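Putative alpha-L-fucosidase (Bacteroides thetaiotaomicron VPI-5482, PDB 3GZA) probably hydrolyses alpha-L-fucosyl linkages as a putative exported glycoside hydrolase of family 29. Local coordinates at residues R119-W133 with L169-G183. Residues are numbered along the deposited sequence; the frame is centred on the assembly and turned at random. Where two conformers were deposited one is given.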
ATOM      1  N   ARG A 119      15.002  18.682 -18.408  1.00 25.50           N
ATOM      2  CA  ARG A 119      16.370  18.865 -18.865  1.00 25.90           C
ATOM      3  C   ARG A 119      16.452  19.031 -20.375  1.00 25.54           C
ATOM      4  O   ARG A 119      17.307  19.767 -20.890  1.00 26.95           O
ATOM      5  CB  ARG A 119      17.246  17.713 -18.371  1.00 26.48           C
ATOM      6  CG  ARG A 119      17.407  17.741 -16.862  1.00 27.40           C
ATOM      7  CD  ARG A 119      18.252  16.630 -16.289  1.00 28.15           C
ATOM      8  NE  ARG A 119      18.231  16.699 -14.808  1.00 28.15           N
ATOM      9  CZ  ARG A 119      17.756  15.755 -13.985  1.00 28.18           C
ATOM     10  NH1 ARG A 119      17.256  14.600 -14.431  1.00 29.60           N
ATOM     11  NH2 ARG A 119      17.799  15.979 -12.691  1.00 29.86           N
ATOM     12  N   LYS A 120      15.582  18.339 -21.096  1.00 25.29           N
ATOM     13  CA  LYS A 120      15.531  18.441 -22.568  1.00 24.57           C
ATOM     14  C   LYS A 120      15.292  19.885 -23.060  1.00 24.19           C
ATOM     15  O   LYS A 120      15.889  20.313 -24.063  1.00 25.55           O
ATOM     16  CB  LYS A 120      14.441  17.513 -23.114  1.00 25.02           C
ATOM     17  CG  LYS A 120      14.233  17.549 -24.633  1.00 25.46           C
ATOM     18  CD  LYS A 120      13.253  16.489 -25.111  1.00 25.20           C
ATOM     19  CE  LYS A 120      12.924  16.613 -26.567  1.00 27.61           C
ATOM     20  NZ  LYS A 120      11.939  15.543 -26.917  1.00 29.20           N
ATOM     21  N   TYR A 121      14.430  20.610 -22.345  1.00 24.24           N
ATOM     22  CA  TYR A 121      14.049  21.965 -22.700  1.00 24.87           C
ATOM     23  C   TYR A 121      14.729  23.030 -21.873  1.00 26.03           C
ATOM     24  O   TYR A 121      14.421  24.217 -21.992  1.00 27.46           O
ATOM     25  CB  TYR A 121      12.541  22.128 -22.695  1.00 25.08           C
ATOM     26  CG  TYR A 121      11.900  21.227 -23.726  1.00 24.43           C
ATOM     27  CD1 TYR A 121      11.932  21.540 -25.053  1.00 29.05           C
ATOM     28  CD2 TYR A 121      11.302  20.037 -23.339  1.00 23.58           C
ATOM     29  CE1 TYR A 121      11.377  20.675 -26.016  1.00 27.89           C
ATOM     30  CE2 TYR A 121      10.750  19.178 -24.257  1.00 27.88           C
ATOM     31  CZ  TYR A 121      10.776  19.485 -25.569  1.00 28.26           C
ATOM     32  OH  TYR A 121      10.206  18.622 -26.484  1.00 30.63           O
ATOM     33  N   GLY A 122      15.649  22.626 -21.021  1.00 25.24           N
ATOM     34  CA  GLY A 122      16.407  23.593 -20.276  1.00 26.95           C
ATOM     35  C   GLY A 122      15.755  24.160 -19.044  1.00 27.37           C
ATOM     36  O   GLY A 122      16.065  25.292 -18.659  1.00 29.71           O
ATOM     37  N   LEU A 123      14.792  23.445 -18.465  1.00 27.20           N
ATOM     38  CA  LEU A 123      14.185  23.849 -17.205  1.00 26.50           C
ATOM     39  C   LEU A 123      14.801  22.949 -16.131  1.00 27.65           C
ATOM     40  O   LEU A 123      15.164  21.802 -16.397  1.00 28.76           O
ATOM     41  CB  LEU A 123      12.669  23.762 -17.196  1.00 27.02           C
ATOM     42  CG  LEU A 123      11.902  24.995 -17.707  1.00 25.35           C
ATOM     43  CD1 LEU A 123      12.198  25.217 -19.186  1.00 27.50           C
ATOM     44  CD2 LEU A 123      10.423  24.839 -17.411  1.00 26.66           C
ATOM     45  N   GLN A 124      15.016  23.521 -14.952  1.00 25.05           N
ATOM     46  CA  GLN A 124      15.575  22.769 -13.833  1.00 25.66           C
ATOM     47  C   GLN A 124      14.438  22.028 -13.130  1.00 25.23           C
ATOM     48  O   GLN A 124      13.456  22.632 -12.708  1.00 26.17           O
ATOM     49  CB  GLN A 124      16.262  23.735 -12.864  1.00 25.33           C
ATOM     50  CG  GLN A 124      17.470  24.430 -13.524  1.00 27.84           C
ATOM     51  CD  GLN A 124      18.048  25.592 -12.703  1.00 29.57           C
ATOM     52  OE1 GLN A 124      18.732  25.380 -11.722  1.00 29.89           O
ATOM     53  NE2 GLN A 124      17.784  26.813 -13.130  1.00 32.96           N
ATOM     54  N   PRO A 125      14.571  20.706 -12.974  1.00 25.27           N
ATOM     55  CA  PRO A 125      13.513  19.938 -12.335  1.00 25.14           C
ATOM     56  C   PRO A 125      13.563  19.883 -10.857  1.00 25.50           C
ATOM     57  O   PRO A 125      14.636  19.730 -10.312  1.00 25.03           O
ATOM     58  CB  PRO A 125      13.753  18.498 -12.867  1.00 26.21           C
ATOM     59  CG  PRO A 125      15.166  18.451 -13.138  1.00 27.22           C
ATOM     60  CD  PRO A 125      15.635  19.821 -13.497  1.00 25.99           C
ATOM     61  N   GLY A 126      12.420  20.026 -10.222  1.00 25.36           N
ATOM     62  CA  GLY A 126      12.285  19.808  -8.800  1.00 25.93           C
ATOM     63  C   GLY A 126      11.195  18.784  -8.521  1.00 25.54           C
ATOM     64  O   GLY A 126      10.411  18.457  -9.371  1.00 24.94           O
ATOM     65  N   ILE A 127      11.134  18.328  -7.269  1.00 25.70           N
ATOM     66  CA  ILE A 127      10.164  17.297  -6.880  1.00 26.16           C
ATOM     67  C   ILE A 127       9.420  17.735  -5.627  1.00 26.04           C
ATOM     68  O   ILE A 127      10.034  18.207  -4.658  1.00 25.68           O
ATOM     69  CB  ILE A 127      10.829  15.943  -6.677  1.00 25.91           C
ATOM     70  CG1 ILE A 127      11.463  15.401  -7.989  1.00 26.64           C
ATOM     71  CG2 ILE A 127       9.757  14.943  -6.226  1.00 27.68           C
ATOM     72  CD1 ILE A 127      12.285  14.114  -7.867  1.00 26.48           C
ATOM     73  N   TYR A 128       8.108  17.613  -5.662  1.00 25.46           N
ATOM     74  CA  TYR A 128       7.243  17.887  -4.521  1.00 25.49           C
ATOM     75  C   TYR A 128       6.835  16.546  -3.924  1.00 25.92           C
ATOM     76  O   TYR A 128       6.468  15.592  -4.654  1.00 25.96           O
ATOM     77  CB  TYR A 128       6.039  18.680  -5.016  1.00 26.27           C
ATOM     78  CG  TYR A 128       4.855  18.983  -4.129  1.00 27.59           C
ATOM     79  CD1 TYR A 128       4.046  17.984  -3.596  1.00 25.95           C
ATOM     80  CD2 TYR A 128       4.520  20.301  -3.850  1.00 28.51           C
ATOM     81  CE1 TYR A 128       2.957  18.288  -2.818  1.00 27.17           C
ATOM     82  CE2 TYR A 128       3.421  20.606  -3.092  1.00 26.92           C
ATOM     83  CZ  TYR A 128       2.643  19.585  -2.563  1.00 25.55           C
ATOM     84  OH  TYR A 128       1.517  19.911  -1.827  1.00 25.83           O
ATOM     85  N   ILE A 129       6.854  16.483  -2.612  1.00 25.24           N
ATOM     86  CA  ILE A 129       6.542  15.241  -1.902  1.00 25.15           C
ATOM     87  C   ILE A 129       5.561  15.595  -0.795  1.00 26.23           C
ATOM     88  O   ILE A 129       5.871  16.400   0.081  1.00 26.70           O
ATOM     89  CB  ILE A 129       7.838  14.640  -1.276  1.00 25.83           C
ATOM     90  CG1 ILE A 129       8.919  14.472  -2.341  1.00 27.09           C
ATOM     91  CG2 ILE A 129       7.497  13.263  -0.618  1.00 27.89           C
ATOM     92  CD1 ILE A 129      10.290  14.035  -1.773  1.00 28.69           C
ATOM     93  N   GLY A 130       4.400  14.952  -0.806  1.00 25.48           N
ATOM     94  CA  GLY A 130       3.395  15.147   0.233  1.00 25.71           C
ATOM     95  C   GLY A 130       3.493  14.008   1.234  1.00 26.02           C
ATOM     96  O   GLY A 130       3.260  12.830   0.902  1.00 26.51           O
ATOM     97  N   ILE A 131       3.924  14.307   2.450  1.00 24.65           N
ATOM     98  CA  ILE A 131       4.014  13.345   3.556  0.50 25.20           C
ATOM     99  C   ILE A 131       3.062  13.683   4.707  1.00 24.81           C
ATOM    100  O   ILE A 131       2.931  12.926   5.661  1.00 25.01           O
ATOM    101  CB  ILE A 131       5.463  13.260   4.145  0.50 25.84           C
ATOM    102  CG1 ILE A 131       5.915  14.554   4.830  0.50 27.70           C
ATOM    103  CG2 ILE A 131       6.455  12.886   3.069  0.50 26.69           C
ATOM    104  CD1 ILE A 131       7.188  14.366   5.545  0.50 28.68           C
ATOM    105  N   ARG A 132       2.377  14.834   4.615  1.00 25.14           N
ATOM    106  CA  ARG A 132       1.522  15.308   5.682  1.00 24.83           C
ATOM    107  C   ARG A 132       0.175  14.581   5.751  1.00 23.87           C
ATOM    108  O   ARG A 132      -0.377  14.385   6.851  1.00 23.75           O
ATOM    109  CB  ARG A 132       1.302  16.821   5.471  1.00 25.40           C
ATOM    110  CG  ARG A 132       0.496  17.493   6.532  1.00 25.07           C
ATOM    111  CD  ARG A 132       0.499  19.006   6.401  1.00 26.43           C
ATOM    112  NE  ARG A 132      -0.126  19.620   7.582  1.00 26.73           N
ATOM    113  CZ  ARG A 132      -0.692  20.832   7.595  1.00 30.61           C
ATOM    114  NH1 ARG A 132      -0.697  21.582   6.509  1.00 30.78           N
ATOM    115  NH2 ARG A 132      -1.227  21.320   8.695  1.00 29.57           N
ATOM    116  N   TRP A 133      -0.348  14.247   4.591  1.00 24.22           N
ATOM    117  CA  TRP A 133      -1.608  13.530   4.455  1.00 23.88           C
ATOM    118  C   TRP A 133      -1.366  12.287   3.594  1.00 23.78           C
ATOM    119  O   TRP A 133      -0.730  12.342   2.537  1.00 26.43           O
ATOM    120  CB  TRP A 133      -2.670  14.403   3.755  1.00 24.26           C
ATOM    121  CG  TRP A 133      -2.637  15.833   4.176  1.00 23.70           C
ATOM    122  CD1 TRP A 133      -1.988  16.845   3.527  1.00 24.71           C
ATOM    123  CD2 TRP A 133      -3.221  16.415   5.359  1.00 24.05           C
ATOM    124  NE1 TRP A 133      -2.115  18.016   4.245  1.00 25.82           N
ATOM    125  CE2 TRP A 133      -2.875  17.786   5.361  1.00 25.68           C
ATOM    126  CE3 TRP A 133      -4.027  15.930   6.392  1.00 23.52           C
ATOM    127  CZ2 TRP A 133      -3.302  18.651   6.359  1.00 25.40           C
ATOM    128  CZ3 TRP A 133      -4.447  16.793   7.393  1.00 23.45           C
ATOM    129  CH2 TRP A 133      -4.053  18.153   7.371  1.00 24.27           C
ATOM    130  N   LEU A 169      13.963   9.475  -4.414  1.00 23.79           N
ATOM    131  CA  LEU A 169      13.771  10.671  -5.241  1.00 25.27           C
ATOM    132  C   LEU A 169      15.005  11.527  -5.366  1.00 25.85           C
ATOM    133  O   LEU A 169      15.222  12.166  -6.409  1.00 24.85           O
ATOM    134  CB  LEU A 169      12.548  11.439  -4.775  1.00 25.74           C
ATOM    135  CG  LEU A 169      11.217  10.688  -4.966  1.00 25.32           C
ATOM    136  CD1 LEU A 169      10.066  11.222  -4.080  1.00 25.81           C
ATOM    137  CD2 LEU A 169      10.771  10.572  -6.476  1.00 26.05           C
ATOM    138  N   CYS A 170      15.859  11.486  -4.341  1.00 24.95           N
ATOM    139  CA  CYS A 170      17.123  12.279  -4.326  1.00 25.01           C
ATOM    140  C   CYS A 170      18.317  11.561  -4.908  1.00 24.80           C
ATOM    141  O   CYS A 170      19.386  12.164  -5.023  1.00 25.76           O
ATOM    142  CB  CYS A 170      17.469  12.729  -2.903  1.00 25.15           C
ATOM    143  SG  CYS A 170      16.370  14.006  -2.222  1.00 27.85           S
ATOM    144  N   THR A 171      18.177  10.272  -5.233  1.00 24.70           N
ATOM    145  CA  THR A 171      19.314   9.501  -5.754  1.00 24.12           C
ATOM    146  C   THR A 171      19.135   8.942  -7.154  1.00 24.30           C
ATOM    147  O   THR A 171      20.138   8.610  -7.782  1.00 25.13           O
ATOM    148  CB  THR A 171      19.700   8.331  -4.818  1.00 24.76           C
ATOM    149  OG1 THR A 171      18.546   7.459  -4.654  1.00 25.52           O
ATOM    150  CG2 THR A 171      20.154   8.906  -3.438  1.00 24.27           C
ATOM    151  N   ARG A 172      17.913   8.853  -7.640  1.00 24.16           N
ATOM    152  CA  ARG A 172      17.701   8.158  -8.914  1.00 25.22           C
ATOM    153  C   ARG A 172      17.246   9.055 -10.060  1.00 25.75           C
ATOM    154  O   ARG A 172      17.001   8.534 -11.144  1.00 26.59           O
ATOM    155  CB  ARG A 172      16.623   7.092  -8.704  1.00 25.83           C
ATOM    156  CG  ARG A 172      16.945   6.058  -7.686  1.00 26.04           C
ATOM    157  CD  ARG A 172      15.760   5.130  -7.459  1.00 27.28           C
ATOM    158  NE  ARG A 172      16.058   4.119  -6.447  1.00 28.18           N
ATOM    159  CZ  ARG A 172      15.200   3.136  -6.159  1.00 29.26           C
ATOM    160  NH1 ARG A 172      14.031   3.070  -6.769  1.00 30.62           N
ATOM    161  NH2 ARG A 172      15.526   2.254  -5.243  1.00 30.29           N
ATOM    162  N   TYR A 173      17.162  10.375  -9.829  1.00 26.11           N
ATOM    163  CA  TYR A 173      16.592  11.292 -10.812  1.00 25.36           C
ATOM    164  C   TYR A 173      17.456  12.512 -11.128  1.00 25.12           C
ATOM    165  O   TYR A 173      16.942  13.506 -11.636  1.00 25.94           O
ATOM    166  CB  TYR A 173      15.183  11.703 -10.372  1.00 26.18           C
ATOM    167  CG  TYR A 173      14.265  10.502 -10.271  1.00 25.54           C
ATOM    168  CD1 TYR A 173      13.592   9.979 -11.360  1.00 26.25           C
ATOM    169  CD2 TYR A 173      14.094   9.852  -9.043  1.00 28.53           C
ATOM    170  CE1 TYR A 173      12.796   8.838 -11.240  1.00 24.67           C
ATOM    171  CE2 TYR A 173      13.319   8.733  -8.915  1.00 27.21           C
ATOM    172  CZ  TYR A 173      12.650   8.217 -10.027  1.00 25.98           C
ATOM    173  OH  TYR A 173      11.926   7.058  -9.947  1.00 26.11           O
ATOM    174  N   GLY A 174      18.748  12.385 -10.899  1.00 25.31           N
ATOM    175  CA  GLY A 174      19.673  13.487 -11.182  1.00 24.79           C
ATOM    176  C   GLY A 174      19.587  14.612 -10.163  1.00 25.17           C
ATOM    177  O   GLY A 174      18.921  14.511  -9.146  1.00 25.65           O
ATOM    178  N   ASP A 175      20.292  15.708 -10.467  1.00 25.80           N
ATOM    179  CA  ASP A 175      20.358  16.875  -9.570  1.00 26.42           C
ATOM    180  C   ASP A 175      19.092  17.688  -9.662  1.00 26.41           C
ATOM    181  O   ASP A 175      18.581  17.964 -10.754  1.00 26.18           O
ATOM    182  CB  ASP A 175      21.587  17.713  -9.869  1.00 27.46           C
ATOM    183  CG  ASP A 175      22.895  16.980  -9.560  1.00 31.72           C
ATOM    184  OD1 ASP A 175      22.874  15.933  -8.866  1.00 34.19           O
ATOM    185  OD2 ASP A 175      23.976  17.452  -9.990  1.00 38.59           O
ATOM    186  N   LEU A 176      18.541  18.037  -8.499  1.00 25.33           N
ATOM    187  CA  LEU A 176      17.247  18.679  -8.405  1.00 26.25           C
ATOM    188  C   LEU A 176      17.339  20.158  -7.966  1.00 25.27           C
ATOM    189  O   LEU A 176      18.257  20.576  -7.259  1.00 26.01           O
ATOM    190  CB  LEU A 176      16.392  17.955  -7.370  1.00 25.38           C
ATOM    191  CG  LEU A 176      16.172  16.461  -7.638  1.00 27.99           C
ATOM    192  CD1 LEU A 176      15.461  15.782  -6.472  1.00 28.94           C
ATOM    193  CD2 LEU A 176      15.456  16.270  -8.963  1.00 26.63           C
ATOM    194  N   TYR A 177      16.346  20.896  -8.422  1.00 25.15           N
ATOM    195  CA  TYR A 177      16.242  22.319  -8.150  1.00 24.36           C
ATOM    196  C   TYR A 177      15.762  22.551  -6.741  1.00 25.56           C
ATOM    197  O   TYR A 177      16.302  23.397  -6.047  1.00 23.86           O
ATOM    198  CB  TYR A 177      15.281  22.940  -9.178  1.00 24.99           C
ATOM    199  CG  TYR A 177      15.164  24.439  -9.057  1.00 25.31           C
ATOM    200  CD1 TYR A 177      16.098  25.279  -9.628  1.00 25.17           C
ATOM    201  CD2 TYR A 177      14.048  25.031  -8.437  1.00 25.70           C
ATOM    202  CE1 TYR A 177      15.981  26.674  -9.530  1.00 25.90           C
ATOM    203  CE2 TYR A 177      13.967  26.420  -8.314  1.00 23.92           C
ATOM    204  CZ  TYR A 177      14.900  27.234  -8.904  1.00 24.56           C
ATOM    205  OH  TYR A 177      14.765  28.609  -8.818  1.00 26.50           O
HETATM  206  N   MSE A 178      14.694  21.849  -6.378  1.00 25.36           N
HETATM  207  CA  MSE A 178      14.179  21.920  -5.029  1.00 25.12           C
HETATM  208  C   MSE A 178      13.501  20.606  -4.705  1.00 26.21           C
HETATM  209  O   MSE A 178      13.153  19.823  -5.625  1.00 25.83           O
HETATM  210  CB  MSE A 178      13.079  23.003  -4.899  1.00 25.78           C
HETATM  211  CG  MSE A 178      11.807  22.756  -5.613  1.00 24.26           C
HETATM  212 SE   MSE A 178      10.382  23.923  -5.138  0.75 25.25          SE
HETATM  213  CE  MSE A 178      11.021  25.557  -5.953  1.00 26.70           C
ATOM    214  N   ILE A 179      13.343  20.397  -3.400  1.00 25.17           N
ATOM    215  CA  ILE A 179      12.459  19.380  -2.818  0.50 24.85           C
ATOM    216  C   ILE A 179      11.476  20.235  -2.019  1.00 25.40           C
ATOM    217  O   ILE A 179      11.902  21.007  -1.154  1.00 27.04           O
ATOM    218  CB  ILE A 179      13.102  18.361  -1.881  0.50 24.87           C
ATOM    219  CG1 ILE A 179      14.006  17.386  -2.671  0.50 23.33           C
ATOM    220  CG2 ILE A 179      12.005  17.616  -1.080  0.50 25.29           C
ATOM    221  CD1 ILE A 179      13.319  16.469  -3.683  0.50 24.47           C
ATOM    222  N   TRP A 180      10.190  20.109  -2.349  1.00 25.01           N
ATOM    223  CA  TRP A 180       9.094  20.843  -1.743  1.00 24.55           C
ATOM    224  C   TRP A 180       8.189  19.854  -1.047  1.00 25.19           C
ATOM    225  O   TRP A 180       7.582  19.006  -1.681  1.00 26.66           O
ATOM    226  CB  TRP A 180       8.292  21.538  -2.836  1.00 25.08           C
ATOM    227  CG  TRP A 180       7.090  22.391  -2.459  1.00 24.82           C
ATOM    228  CD1 TRP A 180       6.399  22.416  -1.266  1.00 25.25           C
ATOM    229  CD2 TRP A 180       6.387  23.283  -3.334  1.00 25.19           C
ATOM    230  NE1 TRP A 180       5.370  23.303  -1.329  1.00 26.50           N
ATOM    231  CE2 TRP A 180       5.330  23.849  -2.590  1.00 24.88           C
ATOM    232  CE3 TRP A 180       6.568  23.677  -4.667  1.00 27.22           C
ATOM    233  CZ2 TRP A 180       4.449  24.760  -3.135  1.00 27.45           C
ATOM    234  CZ3 TRP A 180       5.687  24.595  -5.207  1.00 28.61           C
ATOM    235  CH2 TRP A 180       4.611  25.084  -4.463  1.00 27.91           C
ATOM    236  N   PHE A 181       8.090  19.971   0.259  1.00 24.12           N
ATOM    237  CA  PHE A 181       7.199  19.133   1.040  1.00 25.30           C
ATOM    238  C   PHE A 181       5.890  19.857   1.277  1.00 25.66           C
ATOM    239  O   PHE A 181       5.900  21.048   1.651  1.00 25.82           O
ATOM    240  CB  PHE A 181       7.827  18.803   2.370  1.00 24.77           C
ATOM    241  CG  PHE A 181       9.037  17.917   2.255  1.00 23.99           C
ATOM    242  CD1 PHE A 181       8.866  16.559   2.143  1.00 27.77           C
ATOM    243  CD2 PHE A 181      10.318  18.414   2.359  1.00 26.57           C
ATOM    244  CE1 PHE A 181       9.962  15.694   2.061  1.00 27.43           C
ATOM    245  CE2 PHE A 181      11.432  17.538   2.235  1.00 26.97           C
ATOM    246  CZ  PHE A 181      11.220  16.189   2.086  1.00 26.41           C
ATOM    247  N   ASP A 182       4.766  19.152   1.076  1.00 25.40           N
ATOM    248  CA  ASP A 182       3.414  19.714   1.306  1.00 24.49           C
ATOM    249  C   ASP A 182       3.230  20.163   2.731  1.00 25.93           C
ATOM    250  O   ASP A 182       3.033  19.349   3.608  1.00 25.39           O
ATOM    251  CB  ASP A 182       2.370  18.624   0.940  1.00 26.16           C
ATOM    252  CG  ASP A 182       0.962  19.019   1.241  1.00 26.83           C
ATOM    253  OD1 ASP A 182       0.681  20.246   1.389  1.00 27.10           O
ATOM    254  OD2 ASP A 182       0.120  18.081   1.297  1.00 27.51           O
ATOM    255  N   GLY A 183       3.206  21.463   2.941  1.00 24.51           N
ATOM    256  CA  GLY A 183       3.138  21.960   4.298  1.00 24.87           C
ATOM    257  C   GLY A 183       4.372  21.710   5.124  1.00 25.03           C
ATOM    258  O   GLY A 183       4.315  21.778   6.346  1.00 25.79           O
TER
HETATM  259  O   HOH W   1      19.825  18.958 -13.870  1.00 35.89           O
HETATM  260  O   HOH W   2       1.267  22.411  -0.154  1.00 21.25           O
HETATM  261  O   HOH W   3       4.473  17.025   3.538  1.00 11.94           O
HETATM  262  O   HOH W   4      -0.892  20.706   3.598  1.00 12.94           O
HETATM  263  O   HOH W   5       0.747  15.519   2.083  1.00 12.45           O
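Tyr128 and Trp180, paired on one face of the sheet, both carry CG anti to the backbone N (chi1 172° and -179°), which turns their rings against each other. They sit on neighbouring parallel strands, 124-129 and 178-181, of the TIM-type barrel expected for family 29 fucosidases. Helix 148-171 lies between the two strands in sequence, giving a beta-alpha-beta crossover. The pair is edge-to-face: Tyr128 CD2 lies over the indole face, 3.6 Å from Trp180 CD2, and the planes meet at 55°. Trp180 NE1 and Gly183 N both bind a sulfonate oxygen of a buffer molecule, probably from the crystallisation liquor, consistent with a pocket at the C-terminal end of the strands. An alanine in place of Tyr128 would probably take the tyrosine edge away from one indole face and leave the water between Tyr128 OH and Asp182 OD1 without one of its anchors.

Backbone hydrogen bonds join the strands, from Tyr177 N to Pro125 O (2.8 Å) through to Asp182 N to Ile129 O. On the other face, Ile127, Ile129, Ile179 and Phe181 pack together. Leu169 of the crossover helix reaches in tip to tip with Ile129, its CD1 3.6 Å from Ile129 CD1.

At the N-terminal end of the strands, the extended Arg119 side chain pins the loop after that helix. Its NH1 and NH2 both grip Tyr173 O, and NH2 also donates to Asp175 O at 2.9 Å. Pro125 CG rests against one guanidinium face. Beyond the strands, Arg132 NE is hydrogen-bonded to Asn141 OD1. Waters link Asp182 to residues 131-133; one donates to Asp182 OD1 and accepts from Arg132 NH1 and Trp133 NE1, each 3.0 Å from it.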